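Probable porin (Pseudomonas aeruginosa, PDB 2Y0H) folds as an outer-membrane beta-barrel of the OprD family and probably acts as a porin for small solutes. Local coordinates at residues Pro189-Ser194 and Leu209-Thr214; Ser225-Phe230 and Leu248-Thr253; Gly264-Ile269 and Glu299-Leu304. All coordinates share one frame; numbering follows the deposited sequence.

Contact 1. Residues Pro189-Ser194 and Leu209-Thr214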
loop_
_atom_site.group_PDB
_atom_site.type_symbol
_atom_site.label_atom_id
_atom_site.label_comp_id
_atom_site.label_asym_id
_atom_site.label_seq_id
_atom_site.Cartn_x
_atom_site.Cartn_y
_atom_site.Cartn_z
ATOM N N PRO A 189 -18.424 -10.996 13.297
ATOM C CA PRO A 189 -17.542 -11.452 12.219
ATOM C C PRO A 189 -17.915 -10.804 10.883
ATOM O O PRO A 189 -17.209 -10.991 9.894
ATOM C CB PRO A 189 -17.795 -12.963 12.175
ATOM C CG PRO A 189 -18.441 -13.294 13.488
ATOM C CD PRO A 189 -19.245 -12.088 13.838
ATOM N N ARG A 190 -19.012 -10.049 10.871
ATOM C CA ARG A 190 -19.470 -9.324 9.681
ATOM C C ARG A 190 -19.080 -7.840 9.724
ATOM O O ARG A 190 -19.029 -7.172 8.688
ATOM C CB ARG A 190 -20.998 -9.413 9.553
ATOM C CG ARG A 190 -21.543 -10.647 8.830
ATOM C CD ARG A 190 -23.077 -10.664 8.891
ATOM N NE ARG A 190 -23.566 -10.941 10.246
ATOM C CZ ARG A 190 -24.039 -10.023 11.091
ATOM N NH1 ARG A 190 -24.106 -8.746 10.730
ATOM N NH2 ARG A 190 -24.453 -10.384 12.303
ATOM N N LEU A 191 -18.820 -7.334 10.928
ATOM C CA LEU A 191 -18.676 -5.900 11.144
ATOM C C LEU A 191 -17.497 -5.540 12.039
ATOM O O LEU A 191 -17.453 -5.926 13.207
ATOM C CB LEU A 191 -19.953 -5.338 11.764
ATOM C CG LEU A 191 -19.893 -3.890 12.244
ATOM C CD1 LEU A 191 -19.625 -2.946 11.095
ATOM C CD2 LEU A 191 -21.194 -3.521 12.916
ATOM N N SER A 192 -16.553 -4.781 11.490
ATOM C CA SER A 192 -15.422 -4.310 12.266
ATOM C C SER A 192 -15.172 -2.831 12.023
ATOM O O SER A 192 -15.537 -2.289 10.985
ATOM C CB SER A 192 -14.170 -5.117 11.934
ATOM O OG SER A 192 -13.876 -5.000 10.561
ATOM N N ALA A 193 -14.553 -2.178 12.997
ATOM C CA ALA A 193 -14.262 -0.768 12.887
ATOM C C ALA A 193 -12.807 -0.525 13.256
ATOM O O ALA A 193 -12.218 -1.273 14.044
ATOM C CB ALA A 193 -15.189 0.031 13.789
ATOM N N SER A 194 -12.225 0.519 12.677
ATOM C CA SER A 194 -10.825 0.835 12.910
ATOM C C SER A 194 -10.642 2.315 13.109
ATOM O O SER A 194 -11.244 3.122 12.404
ATOM C CB SER A 194 -9.975 0.397 11.726
ATOM O OG SER A 194 -9.844 -1.002 11.721
ATOM N N LEU A 209 -10.810 6.857 10.288
ATOM C CA LEU A 209 -11.916 6.030 10.738
ATOM C C LEU A 209 -12.363 5.117 9.599
ATOM O O LEU A 209 -12.649 5.578 8.495
ATOM C CB LEU A 209 -13.086 6.893 11.208
ATOM C CG LEU A 209 -14.083 6.097 12.040
ATOM C CD1 LEU A 209 -13.388 5.688 13.320
ATOM C CD2 LEU A 209 -15.354 6.909 12.346
ATOM N N GLY A 210 -12.412 3.822 9.872
ATOM C CA GLY A 210 -12.832 2.861 8.878
ATOM C C GLY A 210 -13.926 1.953 9.402
ATOM O O GLY A 210 -13.900 1.523 10.552
ATOM N N LEU A 211 -14.886 1.654 8.545
ATOM C CA LEU A 211 -15.993 0.792 8.910
ATOM C C LEU A 211 -16.087 -0.285 7.840
ATOM O O LEU A 211 -16.380 0.009 6.678
ATOM C CB LEU A 211 -17.272 1.617 8.963
ATOM C CG LEU A 211 -18.281 1.328 10.067
ATOM C CD1 LEU A 211 -19.308 2.449 10.131
ATOM C CD2 LEU A 211 -18.961 -0.002 9.817
ATOM N N LEU A 212 -15.802 -1.525 8.220
ATOM C CA LEU A 212 -15.865 -2.633 7.280
ATOM C C LEU A 212 -17.061 -3.557 7.552
ATOM O O LEU A 212 -17.119 -4.234 8.583
ATOM C CB LEU A 212 -14.554 -3.426 7.288
ATOM C CG LEU A 212 -14.543 -4.621 6.342
ATOM C CD1 LEU A 212 -14.782 -4.145 4.908
ATOM C CD2 LEU A 212 -13.227 -5.406 6.461
ATOM N N HIS A 213 -18.011 -3.575 6.619
ATOM C CA HIS A 213 -19.188 -4.438 6.748
ATOM C C HIS A 213 -19.307 -5.460 5.614
ATOM O O HIS A 213 -19.303 -5.102 4.430
ATOM C CB HIS A 213 -20.476 -3.616 6.846
ATOM C CG HIS A 213 -21.695 -4.452 7.081
ATOM N ND1 HIS A 213 -22.636 -4.694 6.103
ATOM C CD2 HIS A 213 -22.107 -5.130 8.179
ATOM C CE1 HIS A 213 -23.583 -5.474 6.592
ATOM N NE2 HIS A 213 -23.284 -5.758 7.847
ATOM N N THR A 214 -19.397 -6.733 5.987
ATOM C CA THR A 214 -19.604 -7.805 5.023
ATOM C C THR A 214 -20.988 -8.426 5.254
ATOM O O THR A 214 -21.300 -8.905 6.351
ATOM C CB THR A 214 -18.496 -8.882 5.101
ATOM O OG1 THR A 214 -17.235 -8.303 4.741
ATOM C CG2 THR A 214 -18.786 -10.018 4.140
#

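Contact 2. Residues Ser225-Phe230 and Leu248-Thr253. With C8E ((hydroxyethyloxy)tri(ethyloxy)octane), chain M.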
loop_
_atom_site.group_PDB
_atom_site.type_symbol
_atom_site.label_atom_id
_atom_site.label_comp_id
_atom_site.label_asym_id
_atom_site.label_seq_id
_atom_site.Cartn_x
_atom_site.Cartn_y
_atom_site.Cartn_z
ATOM N N SER A 225 -18.869 -3.723 2.095
ATOM C CA SER A 225 -18.864 -2.268 2.211
ATOM C C SER A 225 -17.648 -1.806 3.021
ATOM O O SER A 225 -17.510 -2.127 4.201
ATOM C CB SER A 225 -20.160 -1.761 2.859
ATOM O OG SER A 225 -21.282 -2.198 2.113
ATOM N N ASP A 226 -16.774 -1.055 2.362
ATOM C CA ASP A 226 -15.488 -0.626 2.917
ATOM C C ASP A 226 -15.521 0.898 2.926
ATOM O O ASP A 226 -15.318 1.529 1.886
ATOM C CB ASP A 226 -14.355 -1.149 2.024
ATOM C CG ASP A 226 -12.953 -0.888 2.583
ATOM O OD1 ASP A 226 -12.760 -0.086 3.515
ATOM O OD2 ASP A 226 -12.014 -1.486 2.041
ATOM N N LEU A 227 -15.836 1.474 4.088
ATOM C CA LEU A 227 -16.026 2.916 4.227
ATOM C C LEU A 227 -14.824 3.502 4.965
ATOM O O LEU A 227 -14.376 2.940 5.967
ATOM C CB LEU A 227 -17.293 3.220 5.025
ATOM C CG LEU A 227 -18.627 2.547 4.667
ATOM C CD1 LEU A 227 -19.779 3.143 5.506
ATOM C CD2 LEU A 227 -18.937 2.651 3.180
ATOM N N ARG A 228 -14.296 4.623 4.476
ATOM C CA ARG A 228 -13.082 5.200 5.059
ATOM C C ARG A 228 -13.139 6.715 5.178
ATOM O O ARG A 228 -13.626 7.410 4.284
ATOM C CB ARG A 228 -11.847 4.815 4.232
ATOM C CG ARG A 228 -11.616 3.340 4.108
ATOM C CD ARG A 228 -10.399 3.033 3.251
ATOM N NE ARG A 228 -10.377 1.629 2.861
ATOM C CZ ARG A 228 -9.478 1.094 2.046
ATOM N NH1 ARG A 228 -8.501 1.846 1.545
ATOM N NH2 ARG A 228 -9.555 -0.199 1.737
ATOM N N TYR A 229 -12.600 7.234 6.275
ATOM C CA TYR A 229 -12.556 8.673 6.471
ATOM C C TYR A 229 -11.224 9.098 7.082
ATOM O O TYR A 229 -10.767 8.536 8.083
ATOM C CB TYR A 229 -13.728 9.143 7.334
ATOM C CG TYR A 229 -13.732 10.638 7.642
ATOM C CD1 TYR A 229 -13.996 11.578 6.650
ATOM C CD2 TYR A 229 -13.485 11.105 8.928
ATOM C CE1 TYR A 229 -14.001 12.947 6.935
ATOM C CE2 TYR A 229 -13.493 12.461 9.219
ATOM C CZ TYR A 229 -13.752 13.377 8.219
ATOM O OH TYR A 229 -13.759 14.725 8.512
ATOM N N PHE A 230 -10.603 10.090 6.468
ATOM C CA PHE A 230 -9.378 10.646 7.014
ATOM C C PHE A 230 -9.580 12.139 7.254
ATOM O O PHE A 230 -10.125 12.846 6.410
ATOM C CB PHE A 230 -8.215 10.489 6.032
ATOM C CG PHE A 230 -7.753 9.064 5.793
ATOM C CD1 PHE A 230 -6.733 8.505 6.569
ATOM C CD2 PHE A 230 -8.259 8.323 4.729
ATOM C CE1 PHE A 230 -6.267 7.221 6.307
ATOM C CE2 PHE A 230 -7.797 7.025 4.461
ATOM C CZ PHE A 230 -6.808 6.471 5.242
ATOM N N LEU A 248 -12.913 11.404 2.123
ATOM C CA LEU A 248 -14.024 10.442 2.244
ATOM C C LEU A 248 -14.006 9.475 1.061
ATOM O O LEU A 248 -14.136 9.887 -0.091
ATOM C CB LEU A 248 -15.380 11.148 2.245
ATOM C CG LEU A 248 -15.790 12.100 3.369
ATOM C CD1 LEU A 248 -14.656 13.012 3.777
ATOM C CD2 LEU A 248 -16.986 12.924 2.912
ATOM N N ASN A 249 -13.848 8.191 1.337
ATOM C CA ASN A 249 -13.820 7.212 0.264
ATOM C C ASN A 249 -14.406 5.876 0.700
ATOM O O ASN A 249 -14.298 5.487 1.869
ATOM C CB ASN A 249 -12.407 7.054 -0.325
ATOM C CG ASN A 249 -11.431 6.408 0.644
ATOM O OD1 ASN A 249 -11.227 5.200 0.621
ATOM N ND2 ASN A 249 -10.818 7.218 1.499
ATOM N N ALA A 250 -15.044 5.192 -0.244
ATOM C CA ALA A 250 -15.728 3.937 0.045
ATOM C C ALA A 250 -15.637 2.993 -1.144
ATOM O O ALA A 250 -15.675 3.416 -2.292
ATOM C CB ALA A 250 -17.191 4.192 0.417
ATOM N N MET A 251 -15.500 1.708 -0.858
ATOM C CA MET A 251 -15.559 0.691 -1.901
ATOM C C MET A 251 -16.672 -0.295 -1.568
ATOM O O MET A 251 -16.673 -0.878 -0.490
ATOM C CB MET A 251 -14.219 -0.041 -2.005
ATOM C CG MET A 251 -14.085 -0.916 -3.229
ATOM S SD MET A 251 -13.707 0.069 -4.679
ATOM C CE MET A 251 -12.007 -0.403 -4.973
ATOM N N LEU A 252 -17.627 -0.449 -2.484
ATOM C CA LEU A 252 -18.687 -1.453 -2.374
ATOM C C LEU A 252 -18.418 -2.582 -3.362
ATOM O O LEU A 252 -18.341 -2.352 -4.568
ATOM C CB LEU A 252 -20.044 -0.836 -2.703
ATOM C CG LEU A 252 -20.959 -0.425 -1.553
ATOM C CD1 LEU A 252 -21.513 -1.658 -0.869
ATOM C CD2 LEU A 252 -20.206 0.466 -0.556
ATOM N N THR A 253 -18.281 -3.801 -2.860
ATOM C CA THR A 253 -17.914 -4.918 -3.722
ATOM C C THR A 253 -18.931 -6.042 -3.600
ATOM O O THR A 253 -19.194 -6.561 -2.509
ATOM C CB THR A 253 -16.495 -5.450 -3.403
ATOM O OG1 THR A 253 -15.546 -4.389 -3.547
ATOM C CG2 THR A 253 -16.110 -6.568 -4.356
HETATM C C1 C8E M . -18.180 9.365 0.245
HETATM C C2 C8E M . -17.414 8.223 0.918
HETATM C C3 C8E M . -18.254 7.579 2.021
HETATM C C4 C8E M . -17.960 8.213 3.380
#

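Contact 3. Residues Gly264-Ile269 and Glu299-Leu304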
loop_
_atom_site.group_PDB
_atom_site.type_symbol
_atom_site.label_atom_id
_atom_site.label_comp_id
_atom_site.label_asym_id
_atom_site.label_seq_id
_atom_site.Cartn_x
_atom_site.Cartn_y
_atom_site.Cartn_z
ATOM N N GLY A 264 -16.539 2.341 -6.439
ATOM C CA GLY A 264 -15.837 3.161 -5.484
ATOM C C GLY A 264 -16.174 4.621 -5.677
ATOM O O GLY A 264 -16.364 5.090 -6.811
ATOM N N VAL A 265 -16.283 5.335 -4.566
ATOM C CA VAL A 265 -16.430 6.780 -4.594
ATOM C C VAL A 265 -15.394 7.372 -3.649
ATOM O O VAL A 265 -15.081 6.785 -2.615
ATOM C CB VAL A 265 -17.850 7.248 -4.157
ATOM C CG1 VAL A 265 -18.882 6.811 -5.155
ATOM C CG2 VAL A 265 -18.197 6.711 -2.770
ATOM N N GLN A 266 -14.887 8.549 -3.997
ATOM C CA GLN A 266 -13.788 9.167 -3.266
ATOM C C GLN A 266 -13.908 10.674 -3.434
ATOM O O GLN A 266 -14.197 11.168 -4.528
ATOM C CB GLN A 266 -12.448 8.666 -3.822
ATOM C CG GLN A 266 -11.185 9.120 -3.081
ATOM C CD GLN A 266 -10.021 8.169 -3.334
ATOM O OE1 GLN A 266 -10.043 7.013 -2.879
ATOM N NE2 GLN A 266 -9.016 8.630 -4.094
ATOM N N LYS A 267 -13.667 11.401 -2.355
ATOM C CA LYS A 267 -13.846 12.838 -2.367
ATOM C C LYS A 267 -12.793 13.548 -1.492
ATOM O O LYS A 267 -12.703 13.306 -0.294
ATOM C CB LYS A 267 -15.268 13.145 -1.900
ATOM C CG LYS A 267 -15.672 14.599 -1.920
ATOM C CD LYS A 267 -17.159 14.749 -1.546
ATOM C CE LYS A 267 -18.097 14.040 -2.552
ATOM N NZ LYS A 267 -18.140 12.534 -2.448
ATOM N N MET A 268 -11.987 14.398 -2.115
ATOM C CA MET A 268 -11.045 15.264 -1.399
ATOM C C MET A 268 -11.744 16.576 -1.047
ATOM O O MET A 268 -12.369 17.210 -1.900
ATOM C CB MET A 268 -9.810 15.571 -2.259
ATOM C CG MET A 268 -9.040 14.350 -2.759
ATOM S SD MET A 268 -8.318 13.378 -1.398
ATOM C CE MET A 268 -9.375 11.923 -1.474
ATOM N N ILE A 269 -11.632 16.979 0.212
ATOM C CA ILE A 269 -12.216 18.227 0.682
ATOM C C ILE A 269 -11.152 19.059 1.366
ATOM O O ILE A 269 -10.386 18.548 2.197
ATOM C CB ILE A 269 -13.339 17.952 1.676
ATOM C CG1 ILE A 269 -14.389 17.033 1.028
ATOM C CG2 ILE A 269 -13.945 19.261 2.166
ATOM C CD1 ILE A 269 -15.269 16.287 2.016
ATOM N N GLU A 299 -10.413 16.784 -5.574
ATOM C CA GLU A 299 -10.838 15.822 -6.580
ATOM C C GLU A 299 -11.992 14.919 -6.132
ATOM O O GLU A 299 -11.978 14.383 -5.034
ATOM C CB GLU A 299 -9.664 14.967 -7.016
ATOM C CG GLU A 299 -9.971 14.047 -8.184
ATOM C CD GLU A 299 -8.705 13.426 -8.729
ATOM O OE1 GLU A 299 -7.674 13.525 -8.041
ATOM O OE2 GLU A 299 -8.726 12.849 -9.834
ATOM N N LYS A 300 -12.979 14.758 -7.003
ATOM C CA LYS A 300 -14.068 13.808 -6.787
ATOM C C LYS A 300 -13.935 12.717 -7.832
ATOM O O LYS A 300 -13.772 13.009 -9.011
ATOM C CB LYS A 300 -15.426 14.490 -6.972
ATOM C CG LYS A 300 -15.792 15.533 -5.920
ATOM C CD LYS A 300 -16.950 16.391 -6.435
ATOM C CE LYS A 300 -17.466 17.371 -5.384
ATOM N NZ LYS A 300 -18.185 18.523 -6.000
ATOM N N SER A 301 -14.002 11.460 -7.416
ATOM C CA SER A 301 -13.806 10.369 -8.363
ATOM C C SER A 301 -14.676 9.183 -8.026
ATOM O O SER A 301 -15.055 8.973 -6.866
ATOM C CB SER A 301 -12.333 9.935 -8.413
ATOM O OG SER A 301 -11.865 9.544 -7.129
ATOM N N TRP A 302 -15.000 8.416 -9.057
ATOM C CA TRP A 302 -15.739 7.185 -8.886
ATOM C C TRP A 302 -15.025 6.068 -9.630
ATOM O O TRP A 302 -14.273 6.315 -10.578
ATOM C CB TRP A 302 -17.188 7.343 -9.370
ATOM C CG TRP A 302 -17.334 7.881 -10.774
ATOM C CD1 TRP A 302 -17.504 9.194 -11.143
ATOM C CD2 TRP A 302 -17.339 7.125 -11.988
ATOM N NE1 TRP A 302 -17.615 9.295 -12.512
ATOM C CE2 TRP A 302 -17.517 8.044 -13.056
ATOM C CE3 TRP A 302 -17.221 5.763 -12.281
ATOM C CZ2 TRP A 302 -17.572 7.640 -14.389
ATOM C CZ3 TRP A 302 -17.277 5.366 -13.612
ATOM C CH2 TRP A 302 -17.448 6.303 -14.649
ATOM N N GLN A 303 -15.270 4.838 -9.197
ATOM C CA GLN A 303 -14.592 3.684 -9.745
ATOM C C GLN A 303 -15.598 2.599 -10.113
ATOM O O GLN A 303 -16.606 2.412 -9.427
ATOM C CB GLN A 303 -13.580 3.127 -8.722
ATOM C CG GLN A 303 -13.022 1.769 -9.112
ATOM C CD GLN A 303 -12.018 1.165 -8.131
ATOM O OE1 GLN A 303 -11.518 0.068 -8.374
ATOM N NE2 GLN A 303 -11.711 1.872 -7.041
ATOM N N LEU A 304 -15.319 1.903 -11.209
ATOM C CA LEU A 304 -15.948 0.622 -11.511
ATOM C C LEU A 304 -14.846 -0.432 -11.675
ATOM O O LEU A 304 -13.833 -0.193 -12.341
ATOM C CB LEU A 304 -16.801 0.708 -12.780
ATOM C CG LEU A 304 -17.995 1.673 -12.719
ATOM C CD1 LEU A 304 -18.701 1.743 -14.069
ATOM C CD2 LEU A 304 -18.976 1.294 -11.622
#

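Contact 1. Residues Pro189-Ser194 and Leu209-Thr214
The carbonyl oxygen of R190 takes a hydrogen bond from the backbone N-H of T214, O to N 2.8 Å, in the carbonyl plane and nearly straight at 172°. The CA-H of H213 leans on the same oxygen. The T214 bond opens an antiparallel ladder between strands 191-200 and 204-216, a beta hairpin in the wall of the barrel. S192 and L212 form a hydrogen-bonded pair, with S192 N to L212 O 3.0 Å and L212 N to S192 O 2.9 Å, and S194 and G210 repeat the exchange. The non-hydrogen-bonded pair A193-L211 between them runs closer, and A193 CA makes a CA-H...O contact with G210 O, 3.3 Å.

Side chains alternate between the two faces. L191, A193, L211 and H213 share one of them. L191 turns CG anti to the backbone N (chi1 171°) and crosses L211 obliquely; the spacing of their methyls CD1 and CD2 is too short to be taken at face value. The imidazole of H213 presents its edge to L191, CD2 to CB 4.2 Å. Its NE2 also lies near the plane of the R190 guanidinium, but at 4.2 Å from NH1 no bond is made.

R190 precedes the strand proper, its backbone N bonded to T188 OG1. On the face of S192 and L212, the serine hydroxyl stands between its own backbone N and carbonyl carbon (chi1 59°), which sets OG beside the L212 side chain, 3.7 Å from CB.

Contact 2. Residues Ser225-Phe230 and Leu248-Thr253
L227 and A250 are the closest CA pair of 225-230 and 248-253, 4.3 Å apart in a non-hydrogen-bonded pair of this antiparallel barrel hairpin. L227 CD2 rests against A250 CB at 3.6 Å, and A250 CA-H points to D226 O. Along the same face the Y229 ring and the L248 side chain lie side by side, pointing the same way, with L248 CD1 at the ring edge and in its plane. The tail of a bound C8E detergent lies against L248, the N249 backbone and A250: C2 is 3.6 Å from N249 N, and C3 is 3.9 Å from A250 CB.

The face of D226, R228, N249 and M251 is largely polar. N249, with CG between its backbone N and carbonyl carbon (chi1 68°), crosses R228 so that amide and guanidinium planes stand 83° apart. Its OD1 comes 3.5 Å from R228 CD but is bonded to A286 N. Packing between the two segments is lighter at M251, whose side chain adds only CB, 4.2 Å from D226 CB, before bending away toward Q303.

R228 stretches along its own strand and grips D226 side-on. NE meets OD1 at 3.0 Å from above the carboxylate plane, while NH2 reaches OD2 at 2.8 Å on the syn side but tilted out of that plane. Y284 adds a cation-pi contact. Paired charges on one face and an apolar, detergent-contacted surface on the other are consistent with a barrel wall whose charged side looks into the lumen and whose apolar side meets the membrane.

Contact 3. Residues Gly264-Ile269 and Glu299-Leu304
M268 N donates to E299 O at 2.9 Å, almost straight at 174°, where strand 300-309 begins. Q266 and S301 follow as an antiparallel hydrogen-bonded pair, S301 N to Q266 O and Q266 N to S301 O both 2.9 Å, the second bond more bent. G264 and Q303 also exchange two backbone bonds, and there the donor of G264 stands above the carbonyl plane of Q303.

On the face of Q266, S301 and Q303 the polar ends turn to residues of the segment connecting the two strands. The S301 hydroxyl, placed between its backbone N and carbonyl carbon (chi1 57°), sits 3.5 Å from Q266 CB and is bonded to N287 ND2. Q266 reaches N287 N with OE1 and F294 O with NE2, while Q303 NE2 binds N287 OD1 and A286 O.

Packing on the other face is lighter. K267 and K300 run side by side, CG to CG 4.1 Å, but the first chain curls near its end and the second stays extended. Their NZ atoms end 7.0 Å apart, K300 NZ in a salt bridge with D329. W302 lays its CB 3.5 Å from G264 O and carries its ring away.

Two neighbouring barrel strands thus bind, through their polar face, the long segment that links them, consistent with a loop folded inward against the wall, as in channels of the OprD family.

In the fold
All three contacts join successive antiparallel strands of one 18-stranded barrel, in chain order. Contact 1 is a surface contact, contact 2 is partly buried and contact 3 is buried. Strands 204-216 and 221-234 link contacts 1 and 2, as in the probable bond H213 O to S225 N, 2.7 Å; strands 244-256 and 259-269 link contacts 2 and 3, as in the probable bond L248 O to K267 N, 2.8 Å. Contacts 1 and 3 do not touch, their nearest atoms about 11 Å apart. Polar side-chain chemistry grows along the series: mainly backbone bonds in contact 1, an ion pair within one strand in contact 2, and in contact 3 loop-bound amides and hydroxyl plus the K300 salt bridge.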